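Side-chain contact in Alpha/beta hydrolase fold protein (Nakamurella multipartita, PDB 4Y7D), which is probably a hydrolase, built on the alpha/beta hydrolase fold: residues 154-157 with 158-162. Residues are numbered along the deposited sequence; the frame is centred on the assembly and turned at random. Where two conformers were deposited one is given.
Sequences LGRR and MLQLM
Helix 153-165, one of the helices inserted between strands 124-130 and 242-247 of the alpha/beta hydrolase fold, carries Arg-156 and Gln-160 one turn apart on the same flank. Their side chains run side by side in the same direction, with the guanidinium and amide planes turned 43° from each other. The chain of Arg-156 starts out anti to its own N (chi1 -171°), stays extended through CD and then bends at chi3, which leaves NE facing the glutamine. Gln-160 is modelled in two conformers; in the one described, its NE2 packs 3.5 Å from CG of Arg-156, and a water joins the two polar ends: it accepts from Arg-156 NE at 2.9 Å, lying in the guanidinium plane at its edge, and from Gln-160 NE2 at 2.7 Å. Underneath, Gln-160 N donates to Arg-156 O at 3.0 Å, one of four successive helical bonds in which the N-H groups of residues 158 to 161 each reach the carbonyl four residues earlier. On another side of the helix, CE of Met-158, a selenomethionine, reaches CG of Leu-154 at 4.3 Å, a loose apolar touch. Leu-159 is buried and, like Arg-156, touches Asn-211. Arg-156 NE and Gln-160 NE2 are both donors and cannot bond each other through these N-H groups; the water accepts from both, a link that the second glutamine conformer suggests is not permanent.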
# COMPACT_ATOMS: atom_id res chain seq x y z
N LEU A 154 -6.87 22.95 0.07
CA LEU A 154 -5.85 23.82 0.70
C LEU A 154 -4.78 22.99 1.41
O LEU A 154 -3.57 23.21 1.21
CB LEU A 154 -6.51 24.78 1.71
CG LEU A 154 -5.50 25.48 2.63
CD1 LEU A 154 -4.71 26.47 1.78
CD2 LEU A 154 -6.18 26.17 3.80
N GLY A 155 -5.21 22.01 2.20
CA GLY A 155 -4.27 21.08 2.83
C GLY A 155 -3.36 20.36 1.84
O GLY A 155 -2.11 20.26 2.04
N ARG A 156 -3.98 19.81 0.78
CA ARG A 156 -3.24 19.21 -0.33
C ARG A 156 -2.15 20.14 -0.89
O ARG A 156 -0.99 19.71 -1.07
CB ARG A 156 -4.21 18.77 -1.46
CG ARG A 156 -3.53 17.95 -2.56
CD ARG A 156 -4.49 17.59 -3.70
NE ARG A 156 -5.21 18.76 -4.24
CZ ARG A 156 -6.55 18.95 -4.22
NH1 ARG A 156 -7.40 18.06 -3.71
NH2 ARG A 156 -7.04 20.06 -4.75
N ARG A 157 -2.49 21.40 -1.17
CA ARG A 157 -1.53 22.36 -1.71
C ARG A 157 -0.39 22.65 -0.72
O ARG A 157 0.78 22.76 -1.09
CB ARG A 157 -2.25 23.66 -2.13
CG ARG A 157 -3.19 23.46 -3.32
CD ARG A 157 -3.91 24.73 -3.76
NE ARG A 157 -5.32 24.77 -3.34
CZ ARG A 157 -5.90 25.72 -2.59
NH1 ARG A 157 -5.22 26.79 -2.14
NH2 ARG A 157 -7.20 25.62 -2.30
N MSE A 158 -0.73 22.74 0.57
CA MSE A 158 0.30 22.92 1.60
C MSE A 158 1.25 21.75 1.63
O MSE A 158 2.45 21.95 1.69
CB MSE A 158 -0.32 23.13 2.97
CG MSE A 158 0.74 23.64 3.93
SE MSE A 158 -0.18 24.16 5.61
CE MSE A 158 -1.97 24.52 4.87
N LEU A 159 0.74 20.52 1.59
CA LEU A 159 1.62 19.34 1.58
C LEU A 159 2.55 19.34 0.37
O LEU A 159 3.71 18.99 0.48
CB LEU A 159 0.83 18.03 1.59
CG LEU A 159 0.06 17.76 2.89
CD1 LEU A 159 -0.95 16.68 2.67
CD2 LEU A 159 1.00 17.38 4.02
N GLN A 160 2.02 19.71 -0.79
CA GLN A 160 2.81 19.80 -2.02
C GLN A 160 3.92 20.82 -1.89
O GLN A 160 5.06 20.54 -2.25
CB GLN A 160 1.91 20.15 -3.21
CG GLN A 160 0.91 19.06 -3.56
CD GLN A 160 -0.17 19.53 -4.53
OE1 GLN A 160 -0.23 20.71 -4.87
NE2 GLN A 160 -1.02 18.60 -4.97
N LEU A 161 3.59 22.00 -1.36
CA LEU A 161 4.61 23.02 -1.10
C LEU A 161 5.64 22.54 -0.10
O LEU A 161 6.82 22.75 -0.27
CB LEU A 161 4.00 24.34 -0.59
CG LEU A 161 3.21 25.21 -1.55
CD1 LEU A 161 3.07 26.60 -0.95
CD2 LEU A 161 3.89 25.30 -2.91
N MSE A 162 5.21 21.86 0.96
CA MSE A 162 6.18 21.38 1.95
C MSE A 162 7.12 20.37 1.33
O MSE A 162 8.33 20.39 1.58
CB MSE A 162 5.42 20.80 3.15
CG MSE A 162 4.77 21.89 3.99
SE MSE A 162 3.77 21.07 5.51
CE MSE A 162 5.37 20.49 6.50
O HOH W 1 -3.11 20.26 -5.62